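Local coordinates for protein ORF10 (Moritella marina, PDB 6RIW) that forms the ketosynthase–chain length factor didomain of a polyunsaturated fatty acid synthase and probably extends acyl chains by condensation, at residues Ala38-Val43 against Gly63-Asp68; Phe69-Ser74 against Leu89-Leu94; Cys207-Thr212 against Cys672-Glu677; Asn678-Ser683 against Val750-Gln755. All blocks are in the same frame, centred on the assembly; numbering follows the deposited sequence.

Contacts 1 and 2 lie in the first ketosynthase-family half, contact 4 in the second, and contact 3 joins the two. Contacts 1 and 2, with centres 16 Å apart, meet where I66 CB packs at 3.6 Å on W92 CZ2. Contacts 3 and 4 share helix 668-682, with centres 10 Å apart; T212 OG1 and N678 OD1, 2.7 Å apart, connect them through a hydrogen bond. The two groups are well separated, the centres of contacts 2 and 3 being 29 Å apart. The side chains of Y209 in contact 3 and F680 in contact 4 each stand about 11 Å from that of M1, a ligand of the magnesium ion together with K286.

Contact 1: Ala38-Val43 against Gly63-Asp68; sequences AVQMGV and GGYISD
A buried amide-on-ring stack between Q40 and Y65 sets the short helix 38-41 against the chain leaving strand 62-64, in the ketosynthase half of the chain. The evidence is a single close pair: the backbones stay well apart, with the CA atoms of Q40 and Y65 separated by 8.1 Å, and side chains span the gap. Q40 lays CG over one face of the Y65 ring, 3.6 Å from CD1. Measured to the Y65 ring centroid, Q40 CG stands at 4.0 Å and 27° off the normal, a CH-pi contact. The Q40 chain bends at chi2 (78°), which folds its carboxamide back above the ring base instead of past it; amide and ring planes lie 25° apart. At that end Q40 NE2 comes to 3.9 Å from Y65 CB, while I66 O, 4.4 Å from Q40 NE2, is too distant for a hydrogen bond. The turn of the amide is fixed locally: Q40 OE1 accepts from the backbone N of T37, just ahead of the helix. Y65 is held at its far end by a weak bond from OH to V61 O, and N232 of helix 228-237 also touches it. With an alanine in place of Q40, Y65 would probably lose the CG and carboxamide lying over that face, and T37 N its side-chain acceptor. Beyond Y65, I66 N bonds to E261 OE2 of strand 259-270. The stack thus joins a helical turn to the strand layer of a thiolase-type fold, the fold of the beta-ketoacyl synthases.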
# COMPACT_ATOMS: atom_id res chain seq x y z
N ALA A 38 -26.22 2.24 0.44
CA ALA A 38 -25.80 1.11 1.26
C ALA A 38 -24.98 0.09 0.47
O ALA A 38 -24.27 -0.72 1.08
CB ALA A 38 -27.02 0.41 1.88
N VAL A 39 -25.07 0.12 -0.86
CA VAL A 39 -24.19 -0.71 -1.68
C VAL A 39 -22.73 -0.36 -1.40
O VAL A 39 -21.86 -1.24 -1.37
CB VAL A 39 -24.52 -0.56 -3.17
CG1 VAL A 39 -23.51 -1.35 -4.00
CG2 VAL A 39 -25.92 -1.08 -3.45
N GLN A 40 -22.45 0.92 -1.18
CA GLN A 40 -21.10 1.36 -0.87
C GLN A 40 -20.79 1.20 0.62
O GLN A 40 -19.70 0.76 0.98
CB GLN A 40 -20.90 2.82 -1.29
CG GLN A 40 -20.63 2.99 -2.78
CD GLN A 40 -21.91 2.88 -3.59
OE1 GLN A 40 -22.95 3.43 -3.22
NE2 GLN A 40 -21.84 2.13 -4.69
N MET A 41 -21.73 1.56 1.49
CA MET A 41 -21.41 1.71 2.90
C MET A 41 -21.74 0.49 3.75
O MET A 41 -21.26 0.43 4.89
CB MET A 41 -22.15 2.92 3.50
CG MET A 41 -21.88 4.25 2.78
SD MET A 41 -20.15 4.76 3.01
CE MET A 41 -20.08 6.25 1.97
N GLY A 42 -22.53 -0.46 3.24
CA GLY A 42 -22.97 -1.62 4.02
C GLY A 42 -23.92 -1.27 5.15
O GLY A 42 -24.24 -2.13 5.98
N VAL A 43 -24.35 -0.01 5.20
CA VAL A 43 -25.29 0.54 6.17
C VAL A 43 -26.07 1.63 5.46
O VAL A 43 -25.69 2.08 4.38
CB VAL A 43 -24.58 1.15 7.40
CG1 VAL A 43 -23.85 0.09 8.23
CG2 VAL A 43 -23.61 2.23 6.93
N GLY A 63 -19.67 11.10 -4.56
CA GLY A 63 -18.40 10.54 -5.00
C GLY A 63 -18.54 9.95 -6.38
O GLY A 63 -19.61 10.00 -7.00
N GLY A 64 -17.44 9.38 -6.87
CA GLY A 64 -17.47 8.65 -8.11
C GLY A 64 -17.46 7.16 -7.80
O GLY A 64 -16.44 6.65 -7.34
N TYR A 65 -18.58 6.47 -8.01
CA TYR A 65 -18.68 5.07 -7.61
C TYR A 65 -18.85 4.17 -8.82
O TYR A 65 -19.28 4.61 -9.89
CB TYR A 65 -19.83 4.85 -6.63
CG TYR A 65 -19.64 5.70 -5.41
CD1 TYR A 65 -18.61 5.43 -4.51
CD2 TYR A 65 -20.46 6.81 -5.17
CE1 TYR A 65 -18.42 6.22 -3.40
CE2 TYR A 65 -20.28 7.60 -4.06
CZ TYR A 65 -19.26 7.31 -3.18
OH TYR A 65 -19.07 8.11 -2.07
N ILE A 66 -18.48 2.91 -8.63
CA ILE A 66 -18.63 1.86 -9.63
C ILE A 66 -19.98 1.21 -9.36
O ILE A 66 -20.14 0.52 -8.36
CB ILE A 66 -17.51 0.82 -9.56
CG1 ILE A 66 -16.13 1.47 -9.75
CG2 ILE A 66 -17.73 -0.30 -10.60
CD1 ILE A 66 -16.05 2.36 -11.01
N SER A 67 -20.94 1.42 -10.26
CA SER A 67 -22.28 0.89 -10.09
C SER A 67 -22.53 -0.21 -11.11
O SER A 67 -22.10 -0.10 -12.27
CB SER A 67 -23.33 1.99 -10.25
OG SER A 67 -23.12 3.00 -9.27
N ASP A 68 -23.22 -1.27 -10.68
CA ASP A 68 -23.78 -2.28 -11.58
C ASP A 68 -22.70 -2.98 -12.41
O ASP A 68 -22.90 -3.29 -13.59
CB ASP A 68 -24.85 -1.66 -12.48
CG ASP A 68 -25.95 -0.99 -11.67
OD1 ASP A 68 -26.46 -1.64 -10.72
OD2 ASP A 68 -26.29 0.18 -11.95

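Contact 2: Phe69-Ser74 against Leu89-Leu94; sequences FNFDAS and LNQWGL
Two phenylalanines of an irregular connection, F69 and F71, face Q91, W92 and L94 on helix 88-104, a helix of the thiolase-type ketosynthase fold. Both rings reach it in the same way: CG lies anti to the backbone N in each (chi1 about 176°), while the intervening N70 points away from the helix. F71 makes the broader contact. Q91 CB sits over its face, 3.8 Å from the F71 ring centroid and 16° off the normal, a CH-pi arrangement. The extended Q91 chain then runs on past the rim, with Q91 CD 3.4 Å from F71 CD2, and its amide leaves toward helix 80-84, where NE2 donates to L83 O. At the far end of the ring, F71 CZ rests 4.0 Å from L94 CB. F69 meets W92 in an offset edge-to-face pair: the indole edge is directed at the phenyl face, the planes are 83° apart, and the centroid of the F69 ring is 5.3 Å from that of the five-membered ring of W92. Y95 adds a second edge-to-face ring against F69. D72 OD1 accepts from S74 N at 2.9 Å, an Asx turn, and also from S74 OG. Across the interface adhesion comes mainly from dispersion, with a CH-pi contact at F71 and an indole edge, CD1 and NE1, set against the F69 face, while the amide nitrogen of Q91 is satisfied by L83 O.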
# COMPACT_ATOMS: atom_id res chain seq x y z
N PHE A 69 -21.54 -3.21 -11.81
CA PHE A 69 -20.49 -4.01 -12.43
C PHE A 69 -20.64 -5.45 -11.94
O PHE A 69 -20.66 -5.69 -10.73
CB PHE A 69 -19.09 -3.48 -12.09
CG PHE A 69 -17.97 -4.33 -12.63
CD1 PHE A 69 -17.64 -4.28 -13.97
CD2 PHE A 69 -17.28 -5.20 -11.79
CE1 PHE A 69 -16.61 -5.07 -14.48
CE2 PHE A 69 -16.25 -6.00 -12.28
CZ PHE A 69 -15.91 -5.93 -13.64
N ASN A 70 -20.72 -6.40 -12.86
CA ASN A 70 -20.89 -7.81 -12.52
C ASN A 70 -19.67 -8.53 -13.07
O ASN A 70 -19.54 -8.73 -14.29
CB ASN A 70 -22.19 -8.38 -13.09
CG ASN A 70 -23.42 -7.62 -12.63
OD1 ASN A 70 -24.12 -6.99 -13.43
ND2 ASN A 70 -23.69 -7.67 -11.33
N PHE A 71 -18.74 -8.88 -12.18
CA PHE A 71 -17.48 -9.48 -12.58
C PHE A 71 -17.70 -10.88 -13.13
O PHE A 71 -18.39 -11.69 -12.52
CB PHE A 71 -16.54 -9.53 -11.37
CG PHE A 71 -15.23 -10.21 -11.64
CD1 PHE A 71 -14.31 -9.64 -12.51
CD2 PHE A 71 -14.90 -11.39 -10.98
CE1 PHE A 71 -13.08 -10.27 -12.74
CE2 PHE A 71 -13.68 -12.01 -11.20
CZ PHE A 71 -12.77 -11.46 -12.07
N ASP A 72 -17.09 -11.15 -14.28
CA ASP A 72 -17.06 -12.48 -14.88
C ASP A 72 -15.78 -13.17 -14.44
O ASP A 72 -14.69 -12.77 -14.86
CB ASP A 72 -17.14 -12.37 -16.40
CG ASP A 72 -17.07 -13.72 -17.12
OD1 ASP A 72 -16.84 -14.78 -16.48
OD2 ASP A 72 -17.25 -13.71 -18.35
N ALA A 73 -15.90 -14.18 -13.57
CA ALA A 73 -14.75 -14.86 -12.97
C ALA A 73 -14.17 -15.95 -13.85
O ALA A 73 -13.18 -16.59 -13.45
CB ALA A 73 -15.15 -15.44 -11.60
N SER A 74 -14.73 -16.19 -15.04
CA SER A 74 -14.26 -17.27 -15.89
C SER A 74 -13.09 -16.81 -16.76
O SER A 74 -12.87 -15.61 -16.96
CB SER A 74 -15.41 -17.78 -16.77
OG SER A 74 -15.72 -16.85 -17.80
N LEU A 89 -11.79 -5.05 -4.87
CA LEU A 89 -10.39 -4.69 -5.10
C LEU A 89 -9.74 -5.67 -6.07
O LEU A 89 -9.12 -5.27 -7.06
CB LEU A 89 -9.63 -4.68 -3.78
CG LEU A 89 -8.34 -3.84 -3.79
CD1 LEU A 89 -7.97 -3.48 -2.36
CD2 LEU A 89 -7.24 -4.60 -4.46
N ASN A 90 -9.85 -6.96 -5.77
CA ASN A 90 -9.21 -7.96 -6.62
C ASN A 90 -9.93 -8.08 -7.96
O ASN A 90 -9.28 -8.20 -9.01
CB ASN A 90 -9.21 -9.32 -5.91
CG ASN A 90 -8.62 -9.25 -4.51
OD1 ASN A 90 -7.45 -9.56 -4.31
ND2 ASN A 90 -9.42 -8.83 -3.55
N GLN A 91 -11.26 -8.09 -7.93
CA GLN A 91 -12.01 -8.35 -9.16
C GLN A 91 -11.85 -7.21 -10.16
O GLN A 91 -11.73 -7.44 -11.37
CB GLN A 91 -13.48 -8.57 -8.83
CG GLN A 91 -13.69 -9.84 -7.98
CD GLN A 91 -15.14 -10.18 -7.79
OE1 GLN A 91 -16.01 -9.34 -7.97
NE2 GLN A 91 -15.41 -11.44 -7.42
N TRP A 92 -11.86 -5.97 -9.67
CA TRP A 92 -11.68 -4.84 -10.58
C TRP A 92 -10.29 -4.87 -11.21
O TRP A 92 -10.14 -4.56 -12.39
CB TRP A 92 -11.91 -3.52 -9.86
CG TRP A 92 -13.31 -3.31 -9.37
CD1 TRP A 92 -14.41 -4.08 -9.64
CD2 TRP A 92 -13.75 -2.26 -8.51
NE1 TRP A 92 -15.51 -3.56 -9.00
CE2 TRP A 92 -15.13 -2.44 -8.31
CE3 TRP A 92 -13.10 -1.18 -7.90
CZ2 TRP A 92 -15.88 -1.59 -7.49
CZ3 TRP A 92 -13.85 -0.32 -7.10
CH2 TRP A 92 -15.23 -0.53 -6.91
N GLY A 93 -9.26 -5.21 -10.43
CA GLY A 93 -7.92 -5.31 -10.98
C GLY A 93 -7.77 -6.43 -11.99
O GLY A 93 -7.11 -6.27 -13.02
N LEU A 94 -8.40 -7.58 -11.72
CA LEU A 94 -8.40 -8.67 -12.70
C LEU A 94 -9.13 -8.26 -13.98
O LEU A 94 -8.68 -8.56 -15.09
CB LEU A 94 -9.06 -9.90 -12.08
CG LEU A 94 -8.20 -10.55 -11.00
CD1 LEU A 94 -9.03 -11.54 -10.20
CD2 LEU A 94 -6.99 -11.22 -11.64

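Contact 3: Cys207-Thr212 against Cys672-Glu677; sequences CDYLHT and CVELAE
Y209 reaches across from helix 198-211 to L675 and E674 on helix 668-682. Its CB does not point straight at the partner helix; with chi1 at -83°, CG swings beside the backbone N and the ring is carried over the gap. The N678 side chain, one turn on along the partner helix, lies above the ring plane, displaced outward past CD1. Next, Y209 CE1 meets the methyl CD1 of L675 at 4.0 Å, and that methyl lies at the ring edge, near its plane. The two helices hold equivalent places in the two ketosynthase-family halves, each following a strand, 189-193 and 659-663, that pair antiparallel with one another; this is the dimer-like interface of thiolase-type enzymes, formed here within one chain. At the tip, Y209 OH stands 3.3 Å from L675 CA and 3.6 Å from L675 CB, pressed against the helix backbone. The hydroxyl proton goes to a water lying in the ring plane, 2.7 Å from Y209 OH. This water in turn donates to E674 OE1 at 2.6 Å. The E674 carboxylate has further partners: OE1 forms a salt bridge with R671, and OE2 bonds with S188 OG.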
# COMPACT_ATOMS: atom_id res chain seq x y z
N CYS A 207 8.05 1.61 -16.79
CA CYS A 207 8.98 2.03 -17.84
C CYS A 207 10.43 1.76 -17.44
O CYS A 207 11.23 1.28 -18.26
CB CYS A 207 8.82 3.52 -18.18
SG CYS A 207 7.22 3.98 -18.87
N ASP A 208 10.79 2.07 -16.18
CA ASP A 208 12.15 1.79 -15.69
C ASP A 208 12.49 0.32 -15.83
O ASP A 208 13.63 -0.03 -16.17
CB ASP A 208 12.29 2.18 -14.22
CG ASP A 208 12.25 3.67 -13.97
OD1 ASP A 208 12.35 4.47 -14.94
OD2 ASP A 208 12.12 4.05 -12.78
N TYR A 209 11.55 -0.58 -15.50
CA TYR A 209 11.84 -2.00 -15.60
C TYR A 209 12.03 -2.41 -17.06
O TYR A 209 12.83 -3.32 -17.34
CB TYR A 209 10.75 -2.83 -14.92
CG TYR A 209 10.93 -2.94 -13.40
CD1 TYR A 209 11.28 -1.82 -12.66
CD2 TYR A 209 10.80 -4.17 -12.72
CE1 TYR A 209 11.48 -1.88 -11.27
CE2 TYR A 209 11.00 -4.25 -11.32
CZ TYR A 209 11.32 -3.09 -10.61
OH TYR A 209 11.53 -3.10 -9.23
N LEU A 210 11.32 -1.76 -17.98
CA LEU A 210 11.57 -1.99 -19.40
C LEU A 210 12.96 -1.48 -19.80
O LEU A 210 13.65 -2.13 -20.59
CB LEU A 210 10.47 -1.34 -20.27
CG LEU A 210 9.08 -1.98 -20.18
CD1 LEU A 210 7.99 -1.17 -20.88
CD2 LEU A 210 9.04 -3.46 -20.68
N HIS A 211 13.39 -0.35 -19.26
CA HIS A 211 14.67 0.22 -19.66
C HIS A 211 15.86 -0.59 -19.17
O HIS A 211 16.91 -0.61 -19.82
CB HIS A 211 14.79 1.66 -19.17
CG HIS A 211 13.91 2.61 -19.92
ND1 HIS A 211 13.29 3.68 -19.32
CD2 HIS A 211 13.56 2.64 -21.23
CE1 HIS A 211 12.59 4.34 -20.23
NE2 HIS A 211 12.73 3.73 -21.39
N THR A 212 15.73 -1.27 -18.03
CA THR A 212 16.83 -2.10 -17.57
C THR A 212 16.75 -3.52 -18.10
O THR A 212 17.62 -4.34 -17.79
CB THR A 212 16.89 -2.13 -16.03
OG1 THR A 212 15.68 -2.68 -15.50
CG2 THR A 212 17.08 -0.70 -15.46
N CYS A 672 11.76 -4.51 -2.69
CA CYS A 672 12.39 -3.19 -2.50
C CYS A 672 13.86 -3.22 -2.88
O CYS A 672 14.38 -2.24 -3.44
CB CYS A 672 12.26 -2.73 -1.04
SG CYS A 672 10.60 -2.22 -0.55
N VAL A 673 14.56 -4.29 -2.53
CA VAL A 673 15.97 -4.40 -2.92
C VAL A 673 16.10 -4.35 -4.44
O VAL A 673 16.93 -3.62 -5.00
CB VAL A 673 16.57 -5.68 -2.33
CG1 VAL A 673 17.99 -5.91 -2.85
CG2 VAL A 673 16.55 -5.62 -0.78
N GLU A 674 15.25 -5.12 -5.14
CA GLU A 674 15.23 -5.12 -6.60
C GLU A 674 14.90 -3.74 -7.15
O GLU A 674 15.54 -3.26 -8.10
CB GLU A 674 14.20 -6.14 -7.10
CG GLU A 674 13.95 -6.13 -8.62
CD GLU A 674 12.97 -7.24 -9.05
OE1 GLU A 674 11.82 -7.32 -8.52
OE2 GLU A 674 13.37 -8.06 -9.90
N LEU A 675 13.91 -3.07 -6.56
CA LEU A 675 13.57 -1.71 -6.98
C LEU A 675 14.71 -0.73 -6.73
O LEU A 675 15.02 0.11 -7.59
CB LEU A 675 12.30 -1.26 -6.25
CG LEU A 675 11.78 0.17 -6.52
CD1 LEU A 675 11.65 0.40 -8.03
CD2 LEU A 675 10.42 0.36 -5.81
N ALA A 676 15.35 -0.81 -5.56
CA ALA A 676 16.46 0.10 -5.27
C ALA A 676 17.57 -0.05 -6.32
O ALA A 676 18.09 0.95 -6.84
CB ALA A 676 17.00 -0.15 -3.87
N GLU A 677 17.92 -1.29 -6.66
CA GLU A 677 18.87 -1.51 -7.76
C GLU A 677 18.41 -0.79 -9.03
O GLU A 677 19.18 -0.09 -9.69
CB GLU A 677 19.03 -3.01 -8.03
CG GLU A 677 19.99 -3.32 -9.17
CD GLU A 677 19.88 -4.74 -9.71
OE1 GLU A 677 18.98 -5.00 -10.56
OE2 GLU A 677 20.71 -5.60 -9.31
O HOH W 1 10.79 -5.11 -7.57

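Contact 4: Asn678-Ser683 against Val750-Gln755; sequences NLFQTS and VKPSSQ
F680 lies with one ring face on the pyrrolidine of P752. With chi1 at -70°, F680 CG stands beside the backbone N, which carries the ring out to the strand. P752 CD sits almost exactly above the ring centre, 3.6 Å from the F680 centroid and 9° off its normal, a CH-pi contact. P752 CG covers the base of the ring, 3.7 Å from F680 CG, and so the proline edge follows the ring from root toward tip. That tip is directed at the strand: F680 CZ comes to 3.5 Å from V750 O, which lies at the ring edge near its plane. The ring bridges helix 678-682 and strand 750-752, whose axes approach to 9.4 Å with their directions 40° apart. L469 and V688, from the neighbouring strands 469-478 and 687-694, also touch F680, placing it between helix and sheet in the second ketosynthase-family half. At the helix end, T682 OG1 donates to N678 O, and S683 OG to L679 O. Replacing F680 with an alanine would probably open a gap under P752 and leave the helix end less firmly seated on the strands. A carbon bonded to the proline nitrogen is somewhat electron-poor, and its hydrogens over the pi cloud, with an aromatic C-H facing V750 O, are likely to add weak electrostatic attraction to a mainly dispersive contact.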
# COMPACT_ATOMS: atom_id res chain seq x y z
N ASN A 678 17.13 -0.93 -9.35
CA ASN A 678 16.65 -0.33 -10.59
C ASN A 678 16.69 1.19 -10.51
O ASN A 678 16.97 1.86 -11.52
CB ASN A 678 15.24 -0.83 -10.88
CG ASN A 678 15.03 -1.07 -12.32
OD1 ASN A 678 15.39 -2.13 -12.85
ND2 ASN A 678 14.44 -0.08 -12.99
N LEU A 679 16.42 1.75 -9.32
CA LEU A 679 16.45 3.21 -9.19
C LEU A 679 17.86 3.76 -9.45
O LEU A 679 18.02 4.82 -10.07
CB LEU A 679 15.96 3.62 -7.79
CG LEU A 679 14.45 3.50 -7.56
CD1 LEU A 679 14.11 3.89 -6.12
CD2 LEU A 679 13.63 4.36 -8.52
N PHE A 680 18.89 3.05 -9.00
CA PHE A 680 20.24 3.51 -9.27
C PHE A 680 20.58 3.38 -10.75
O PHE A 680 21.35 4.20 -11.28
CB PHE A 680 21.24 2.73 -8.41
CG PHE A 680 21.18 3.07 -6.94
CD1 PHE A 680 21.26 4.38 -6.51
CD2 PHE A 680 21.05 2.06 -5.99
CE1 PHE A 680 21.23 4.69 -5.15
CE2 PHE A 680 21.00 2.35 -4.63
CZ PHE A 680 21.09 3.68 -4.21
N GLN A 681 20.01 2.40 -11.45
CA GLN A 681 20.28 2.27 -12.87
C GLN A 681 19.62 3.36 -13.71
O GLN A 681 20.11 3.69 -14.79
CB GLN A 681 19.80 0.91 -13.38
CG GLN A 681 20.61 -0.28 -12.89
CD GLN A 681 20.10 -1.56 -13.48
OE1 GLN A 681 19.21 -2.19 -12.92
NE2 GLN A 681 20.62 -1.94 -14.64
N THR A 682 18.48 3.88 -13.26
CA THR A 682 17.65 4.70 -14.14
C THR A 682 17.53 6.15 -13.69
O THR A 682 16.87 6.94 -14.38
CB THR A 682 16.23 4.11 -14.27
OG1 THR A 682 15.60 4.08 -12.98
CG2 THR A 682 16.29 2.71 -14.82
N SER A 683 18.14 6.55 -12.58
CA SER A 683 17.97 7.90 -12.08
C SER A 683 19.26 8.33 -11.42
O SER A 683 20.24 7.57 -11.38
CB SER A 683 16.79 8.00 -11.09
OG SER A 683 17.14 7.44 -9.83
N VAL A 750 21.19 1.78 1.49
CA VAL A 750 21.99 1.15 0.45
C VAL A 750 22.46 2.22 -0.54
O VAL A 750 21.77 3.20 -0.82
CB VAL A 750 21.25 0.01 -0.28
CG1 VAL A 750 20.98 -1.17 0.68
CG2 VAL A 750 19.94 0.50 -0.95
N LYS A 751 23.66 2.01 -1.06
CA LYS A 751 24.23 2.79 -2.15
C LYS A 751 24.91 1.82 -3.11
O LYS A 751 25.27 0.71 -2.70
CB LYS A 751 25.27 3.80 -1.65
CG LYS A 751 24.70 5.11 -1.06
CD LYS A 751 25.90 6.04 -0.76
CE LYS A 751 25.50 7.43 -0.34
NZ LYS A 751 26.75 8.23 -0.07
N PRO A 752 25.11 2.21 -4.37
CA PRO A 752 25.90 1.36 -5.27
C PRO A 752 27.29 1.13 -4.69
O PRO A 752 27.87 2.02 -4.06
CB PRO A 752 25.97 2.17 -6.58
CG PRO A 752 24.85 3.15 -6.49
CD PRO A 752 24.70 3.47 -5.02
N SER A 753 27.81 -0.09 -4.87
CA SER A 753 29.09 -0.42 -4.24
C SER A 753 30.21 0.52 -4.69
O SER A 753 31.14 0.80 -3.92
CB SER A 753 29.45 -1.88 -4.56
OG SER A 753 30.82 -2.12 -4.32
N SER A 754 30.14 1.05 -5.92
CA SER A 754 31.21 1.92 -6.38
C SER A 754 31.22 3.29 -5.72
O SER A 754 32.22 4.01 -5.86
CB SER A 754 31.11 2.09 -7.89
OG SER A 754 29.91 2.78 -8.19
N GLN A 755 30.19 3.66 -4.96
CA GLN A 755 30.12 4.99 -4.38
C GLN A 755 30.16 5.00 -2.85
O GLN A 755 29.71 5.97 -2.24
CB GLN A 755 28.88 5.72 -4.89
CG GLN A 755 28.84 5.86 -6.40
CD GLN A 755 30.00 6.69 -6.94
OE1 GLN A 755 30.62 7.47 -6.21
NE2 GLN A 755 30.32 6.51 -8.22